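Glycosyl transferase family 8 (Streptococcus pneumoniae, PDB 5GVV) transfers galactose from UDP-galactose to the terminal glucose of the already glycosylated serine-rich repeat protein PsrP, the third step of its O-glycosylation. Local coordinates at residues S32-I43 with M58-I68. Numbering follows the deposited sequence.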
ATOM      1  N   SER A  32      -8.940  12.474 -18.548  1.00 16.38           N
ATOM      2  CA  SER A  32      -9.094  13.633 -17.669  1.00 15.64           C
ATOM      3  C   SER A  32     -10.568  13.908 -17.377  1.00 16.92           C
ATOM      4  O   SER A  32     -11.450  13.193 -17.865  1.00 15.10           O
ATOM      5  CB  SER A  32      -8.444  14.869 -18.294  1.00 16.22           C
ATOM      6  OG  SER A  32      -8.975  15.137 -19.584  1.00 17.26           O
ATOM      7  N   HIS A  33     -10.824  14.940 -16.574  1.00 19.32           N
ATOM      8  CA  HIS A  33     -12.181  15.361 -16.225  1.00 16.11           C
ATOM      9  C   HIS A  33     -13.033  14.230 -15.664  1.00 17.67           C
ATOM     10  O   HIS A  33     -14.125  13.947 -16.171  1.00 17.22           O
ATOM     11  CB  HIS A  33     -12.875  15.994 -17.433  1.00 20.64           C
ATOM     12  CG  HIS A  33     -12.178  17.210 -17.959  1.00 20.91           C
ATOM     13  ND1 HIS A  33     -11.074  17.139 -18.780  1.00 21.05           N
ATOM     14  CD2 HIS A  33     -12.430  18.529 -17.779  1.00 22.86           C
ATOM     15  CE1 HIS A  33     -10.675  18.361 -19.085  1.00 23.06           C
ATOM     16  NE2 HIS A  33     -11.477  19.223 -18.485  1.00 21.20           N
ATOM     17  N   LEU A  34     -12.538  13.589 -14.612  1.00 12.32           N
ATOM     18  CA  LEU A  34     -13.247  12.456 -14.032  1.00 15.47           C
ATOM     19  C   LEU A  34     -13.808  12.781 -12.650  1.00 17.31           C
ATOM     20  O   LEU A  34     -13.080  13.240 -11.763  1.00 15.95           O
ATOM     21  CB  LEU A  34     -12.316  11.247 -13.945  1.00 14.13           C
ATOM     22  CG  LEU A  34     -11.555  10.887 -15.218  1.00 14.01           C
ATOM     23  CD1 LEU A  34     -10.506   9.843 -14.908  1.00 16.44           C
ATOM     24  CD2 LEU A  34     -12.497  10.374 -16.287  1.00 14.48           C
ATOM     25  N   LYS A  35     -15.104  12.552 -12.472  1.00 16.91           N
ATOM     26  CA  LYS A  35     -15.691  12.622 -11.146  1.00 17.24           C
ATOM     27  C   LYS A  35     -15.712  11.203 -10.604  1.00 14.95           C
ATOM     28  O   LYS A  35     -16.547  10.382 -11.002  1.00 14.52           O
ATOM     29  CB  LYS A  35     -17.102  13.204 -11.199  1.00 17.80           C
ATOM     30  CG  LYS A  35     -17.735  13.402  -9.831  1.00 19.95           C
ATOM     31  CD  LYS A  35     -19.066  14.116  -9.966  1.00 19.87           C
ATOM     32  CE  LYS A  35     -19.746  14.311  -8.622  1.00 23.57           C
ATOM     33  NZ  LYS A  35     -21.105  14.893  -8.830  1.00 23.36           N
ATOM     34  N   ILE A  36     -14.768  10.910  -9.717  1.00 15.82           N
ATOM     35  CA  ILE A  36     -14.599   9.560  -9.196  1.00 14.48           C
ATOM     36  C   ILE A  36     -15.233   9.391  -7.817  1.00 14.74           C
ATOM     37  O   ILE A  36     -14.887  10.101  -6.870  1.00 15.93           O
ATOM     38  CB  ILE A  36     -13.105   9.181  -9.118  1.00 14.71           C
ATOM     39  CG1 ILE A  36     -12.496   9.127 -10.525  1.00 14.49           C
ATOM     40  CG2 ILE A  36     -12.929   7.842  -8.421  1.00 13.94           C
ATOM     41  CD1 ILE A  36     -11.007   8.875 -10.542  1.00 15.69           C
ATOM     42  N   TYR A  37     -16.156   8.440  -7.709  1.00 12.74           N
ATOM     43  CA  TYR A  37     -16.700   8.049  -6.414  1.00 14.34           C
ATOM     44  C   TYR A  37     -15.921   6.834  -5.919  1.00 15.43           C
ATOM     45  O   TYR A  37     -15.585   5.949  -6.709  1.00 14.13           O
ATOM     46  CB  TYR A  37     -18.179   7.675  -6.535  1.00 16.20           C
ATOM     47  CG  TYR A  37     -19.106   8.796  -6.959  1.00 14.97           C
ATOM     48  CD1 TYR A  37     -19.916   9.435  -6.028  1.00 16.62           C
ATOM     49  CD2 TYR A  37     -19.198   9.194  -8.289  1.00 16.85           C
ATOM     50  CE1 TYR A  37     -20.778  10.450  -6.403  1.00 18.38           C
ATOM     51  CE2 TYR A  37     -20.067  10.216  -8.676  1.00 19.93           C
ATOM     52  CZ  TYR A  37     -20.852  10.837  -7.723  1.00 20.13           C
ATOM     53  OH  TYR A  37     -21.718  11.855  -8.084  1.00 20.10           O
ATOM     54  N   LEU A  38     -15.618   6.789  -4.625  1.00 14.80           N
ATOM     55  CA  LEU A  38     -14.976   5.605  -4.055  1.00 13.20           C
ATOM     56  C   LEU A  38     -15.737   5.114  -2.837  1.00 15.41           C
ATOM     57  O   LEU A  38     -15.696   5.735  -1.770  1.00 12.76           O
ATOM     58  CB  LEU A  38     -13.515   5.879  -3.691  1.00 15.67           C
ATOM     59  CG  LEU A  38     -12.756   4.755  -2.977  1.00 13.36           C
ATOM     60  CD1 LEU A  38     -12.838   3.470  -3.774  1.00 12.37           C
ATOM     61  CD2 LEU A  38     -11.300   5.153  -2.760  1.00 17.18           C
ATOM     62  N   LEU A  39     -16.441   3.999  -3.001  1.00 14.72           N
ATOM     63  CA  LEU A  39     -17.187   3.403  -1.899  1.00 15.32           C
ATOM     64  C   LEU A  39     -16.233   2.652  -0.974  1.00 14.87           C
ATOM     65  O   LEU A  39     -15.471   1.793  -1.422  1.00 13.83           O
ATOM     66  CB  LEU A  39     -18.277   2.469  -2.433  1.00 16.13           C
ATOM     67  CG  LEU A  39     -19.630   3.117  -2.760  1.00 21.29           C
ATOM     68  CD1 LEU A  39     -19.505   4.109  -3.899  1.00 17.44           C
ATOM     69  CD2 LEU A  39     -20.703   2.066  -3.072  1.00 23.85           C
ATOM     70  N   ASN A  40     -16.256   2.994   0.310  1.00 13.30           N
ATOM     71  CA  ASN A  40     -15.353   2.373   1.276  1.00 16.71           C
ATOM     72  C   ASN A  40     -15.865   2.544   2.699  1.00 18.02           C
ATOM     73  O   ASN A  40     -16.812   3.293   2.933  1.00 15.75           O
ATOM     74  CB  ASN A  40     -13.947   2.976   1.162  1.00 12.64           C
ATOM     75  CG  ASN A  40     -13.872   4.401   1.704  1.00 16.22           C
ATOM     76  OD1 ASN A  40     -13.271   4.651   2.752  1.00 15.83           O
ATOM     77  ND2 ASN A  40     -14.470   5.345   0.982  1.00 15.30           N
ATOM     78  N   GLN A  41     -15.236   1.850   3.644  1.00 16.76           N
ATOM     79  CA  GLN A  41     -15.592   1.978   5.055  1.00 18.34           C
ATOM     80  C   GLN A  41     -14.447   2.553   5.864  1.00 15.21           C
ATOM     81  O   GLN A  41     -14.666   3.293   6.822  1.00 14.19           O
ATOM     82  CB  GLN A  41     -15.931   0.616   5.661  1.00 19.34           C
ATOM     83  CG  GLN A  41     -17.120  -0.108   5.068  1.00 26.54           C
ATOM     84  CD  GLN A  41     -17.509  -1.320   5.897  1.00 30.18           C
ATOM     85  OE1 GLN A  41     -17.122  -2.449   5.594  1.00 32.14           O
ATOM     86  NE2 GLN A  41     -18.267  -1.087   6.960  1.00 38.18           N
ATOM     87  N   ASP A  42     -13.221   2.207   5.486  1.00 16.24           N
ATOM     88  CA  ASP A  42     -12.089   2.427   6.381  1.00 15.15           C
ATOM     89  C   ASP A  42     -10.872   3.126   5.776  1.00 15.24           C
ATOM     90  O   ASP A  42      -9.804   3.124   6.385  1.00 16.55           O
ATOM     91  CB  ASP A  42     -11.659   1.091   6.996  1.00 16.54           C
ATOM     92  CG  ASP A  42     -11.176   0.094   5.950  1.00 16.69           C
ATOM     93  OD1 ASP A  42     -11.480   0.267   4.744  1.00 14.46           O
ATOM     94  OD2 ASP A  42     -10.493  -0.873   6.340  1.00 20.03           O
ATOM     95  N   ILE A  43     -11.018   3.732   4.602  1.00 14.15           N
ATOM     96  CA  ILE A  43      -9.895   4.455   4.001  1.00 14.09           C
ATOM     97  C   ILE A  43      -9.653   5.798   4.704  1.00 15.07           C
ATOM     98  O   ILE A  43     -10.577   6.610   4.851  1.00 15.00           O
ATOM     99  CB  ILE A  43     -10.068   4.648   2.481  1.00 13.59           C
ATOM    100  CG1 ILE A  43     -10.237   3.293   1.784  1.00 13.70           C
ATOM    101  CG2 ILE A  43      -8.865   5.370   1.885  1.00 12.61           C
ATOM    102  CD1 ILE A  43     -10.446   3.403   0.280  1.00 12.66           C
HETATM  103  N   MSE A  58      -6.797  17.919 -12.617  1.00 14.76           N
HETATM  104  CA  MSE A  58      -7.009  17.306 -13.916  1.00 16.09           C
HETATM  105  C   MSE A  58      -8.444  17.585 -14.389  1.00 16.30           C
HETATM  106  O   MSE A  58      -8.883  17.018 -15.368  1.00 18.06           O
HETATM  107  CB  MSE A  58      -6.660  15.820 -13.931  1.00 30.00           C
HETATM  108  CG  MSE A  58      -5.157  15.586 -13.698  1.00 30.00           C
HETATM  109 SE   MSE A  58      -4.888  13.629 -13.826  1.00 30.00          SE
HETATM  110  CE  MSE A  58      -5.702  12.752 -12.340  1.00 30.00           C
ATOM    111  N   GLY A  59      -9.147  18.478 -13.688  1.00 14.52           N
ATOM    112  CA  GLY A  59     -10.484  18.903 -14.061  1.00 15.81           C
ATOM    113  C   GLY A  59     -11.604  18.012 -13.561  1.00 16.13           C
ATOM    114  O   GLY A  59     -12.713  18.041 -14.104  1.00 19.85           O
ATOM    115  N   GLY A  60     -11.326  17.224 -12.524  1.00 14.30           N
ATOM    116  CA  GLY A  60     -12.322  16.306 -11.994  1.00 15.57           C
ATOM    117  C   GLY A  60     -12.497  16.460 -10.494  1.00 17.11           C
ATOM    118  O   GLY A  60     -12.270  17.540  -9.952  1.00 15.31           O
ATOM    119  N   ASP A  61     -12.909  15.389  -9.820  1.00 16.03           N
ATOM    120  CA  ASP A  61     -13.044  15.415  -8.365  1.00 17.03           C
ATOM    121  C   ASP A  61     -12.971  14.001  -7.795  1.00 15.55           C
ATOM    122  O   ASP A  61     -12.958  13.014  -8.545  1.00 14.31           O
ATOM    123  CB  ASP A  61     -14.367  16.072  -7.966  1.00 19.72           C
ATOM    124  CG  ASP A  61     -14.255  16.904  -6.697  1.00 24.54           C
ATOM    125  OD1 ASP A  61     -13.270  16.734  -5.945  1.00 19.52           O
ATOM    126  OD2 ASP A  61     -15.164  17.725  -6.451  1.00 28.54           O
ATOM    127  N   LEU A  62     -12.914  13.903  -6.471  1.00 16.81           N
ATOM    128  CA  LEU A  62     -12.891  12.606  -5.796  1.00 14.99           C
ATOM    129  C   LEU A  62     -13.884  12.610  -4.637  1.00 17.52           C
ATOM    130  O   LEU A  62     -13.790  13.439  -3.725  1.00 15.84           O
ATOM    131  CB  LEU A  62     -11.479  12.274  -5.297  1.00 14.87           C
ATOM    132  CG  LEU A  62     -11.337  10.940  -4.556  1.00 16.67           C
ATOM    133  CD1 LEU A  62     -11.813   9.777  -5.430  1.00 13.52           C
ATOM    134  CD2 LEU A  62      -9.905  10.708  -4.088  1.00 13.95           C
ATOM    135  N   ILE A  63     -14.837  11.684  -4.677  1.00 16.79           N
ATOM    136  CA  ILE A  63     -15.920  11.663  -3.701  1.00 17.99           C
ATOM    137  C   ILE A  63     -15.753  10.489  -2.750  1.00 17.71           C
ATOM    138  O   ILE A  63     -15.740   9.336  -3.187  1.00 17.23           O
ATOM    139  CB  ILE A  63     -17.301  11.554  -4.393  1.00 16.92           C
ATOM    140  CG1 ILE A  63     -17.375  12.495  -5.598  1.00 18.01           C
ATOM    141  CG2 ILE A  63     -18.422  11.838  -3.396  1.00 20.49           C
ATOM    142  CD1 ILE A  63     -17.249  13.969  -5.230  1.00 20.29           C
ATOM    143  N   ASP A  64     -15.635  10.784  -1.456  1.00 17.03           N
ATOM    144  CA  ASP A  64     -15.503   9.750  -0.433  1.00 18.12           C
ATOM    145  C   ASP A  64     -16.884   9.247  -0.057  1.00 18.62           C
ATOM    146  O   ASP A  64     -17.645   9.945   0.610  1.00 18.03           O
ATOM    147  CB  ASP A  64     -14.777  10.312   0.799  1.00 16.03           C
ATOM    148  CG  ASP A  64     -14.504   9.257   1.864  1.00 19.27           C
ATOM    149  OD1 ASP A  64     -14.872   8.077   1.666  1.00 22.11           O
ATOM    150  OD2 ASP A  64     -13.902   9.612   2.903  1.00 19.46           O
ATOM    151  N   CYS A  65     -17.212   8.035  -0.491  1.00 18.76           N
ATOM    152  CA  CYS A  65     -18.511   7.463  -0.175  1.00 17.47           C
ATOM    153  C   CYS A  65     -18.371   6.469   0.969  1.00 17.07           C
ATOM    154  O   CYS A  65     -18.026   5.305   0.759  1.00 14.43           O
ATOM    155  CB  CYS A  65     -19.119   6.807  -1.412  1.00 16.73           C
ATOM    156  SG  CYS A  65     -19.328   7.977  -2.773  1.00 19.39           S
ATOM    157  N   LYS A  66     -18.634   6.942   2.182  1.00 16.06           N
ATOM    158  CA  LYS A  66     -18.436   6.128   3.377  1.00 17.78           C
ATOM    159  C   LYS A  66     -19.634   5.228   3.673  1.00 20.41           C
ATOM    160  O   LYS A  66     -20.729   5.705   3.995  1.00 20.02           O
ATOM    161  CB  LYS A  66     -18.112   7.017   4.585  1.00 15.39           C
ATOM    162  CG  LYS A  66     -16.641   7.445   4.651  1.00 14.39           C
ATOM    163  CD  LYS A  66     -15.737   6.229   4.808  1.00 17.57           C
ATOM    164  CE  LYS A  66     -14.300   6.609   5.174  1.00 16.89           C
ATOM    165  NZ  LYS A  66     -13.513   7.094   4.007  1.00 16.19           N
ATOM    166  N   LEU A  67     -19.415   3.923   3.560  1.00 18.94           N
ATOM    167  CA  LEU A  67     -20.448   2.948   3.884  1.00 24.32           C
ATOM    168  C   LEU A  67     -20.427   2.642   5.380  1.00 25.05           C
ATOM    169  O   LEU A  67     -20.153   1.513   5.798  1.00 25.00           O
ATOM    170  CB  LEU A  67     -20.287   1.666   3.061  1.00 25.32           C
ATOM    171  CG  LEU A  67     -20.548   1.775   1.557  1.00 24.09           C
ATOM    172  CD1 LEU A  67     -19.323   2.302   0.874  1.00 24.37           C
ATOM    173  CD2 LEU A  67     -20.921   0.439   0.958  1.00 30.20           C
ATOM    174  N   ILE A  68     -20.722   3.659   6.178  1.00 21.38           N
ATOM    175  CA  ILE A  68     -20.737   3.517   7.625  1.00 24.41           C
ATOM    176  C   ILE A  68     -22.165   3.686   8.122  1.00 26.73           C
ATOM    177  O   ILE A  68     -22.781   4.733   7.914  1.00 23.60           O
ATOM    178  CB  ILE A  68     -19.819   4.559   8.291  1.00 22.35           C
ATOM    179  CG1 ILE A  68     -18.391   4.426   7.748  1.00 22.24           C
ATOM    180  CG2 ILE A  68     -19.853   4.410   9.806  1.00 20.06           C
ATOM    181  CD1 ILE A  68     -17.432   5.505   8.231  1.00 19.61           C
TER
HETATM  182  O   HOH W   1      -9.797  14.258 -13.674  1.00 17.34           O
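Asn40 places CG between its own backbone N and carbonyl carbon (chi1 72°), and Lys66, bent at chi2 (-63°) and chi4, curls back over the sheet to meet it, while Asp64 comes in with CG opposite its backbone N. An amide suits the middle of this trio because it gives and accepts at once. Asn40 ND2 donates to Asp64 OD1 at 2.8 Å, the partner lying in the amide plane, and also to Leu38 O. Asn40 OD1 takes Lys66 NZ on a lone pair at 2.8 Å and Ile43 N in an Asx motif, so both ends of the amide are held and its flip is fixed. Lys66 NZ closes the network with a salt bridge to Asp64 OD2, through the syn lone pair, and a bond to Ile43 O at 3.1 Å.

The two strands, 34-40 and 61-66, run parallel, their backbones bonded from Asp61 N to Leu34 O (2.9 Å) through to Leu67 N and Asn40 O. On the other face Tyr37 lies alongside Ile63, whose CG1 stands over the ring, 4.1 Å from its centroid; Cys65 SG, small enough to fit at the ring edge, lies in its plane, 3.6 Å from Tyr37 CD1. Leu67 CD1 crosses Leu39 aslant, 3.5 Å from its CB. Glu99 forms a salt bridge with Lys35 NZ and a hydrogen bond with Tyr37 OH. At the start, Gly59 is the C-prime residue of the Schellman motif ending helix 45-57; its positive phi comes easily to glycine, and a CB here would run into the His33 ring. Met58 O accepts from His33 N.

This beta-alpha-beta unit belongs to the GT-A domain, with Leu39 packed near Ala11 of the UDP site. The buried lysine's bonds tie the end of strand 61-66 to Asn40 and to Ile43 in the loop beyond it, and Asp64 with the carbonyl oxygens would probably keep it protonated.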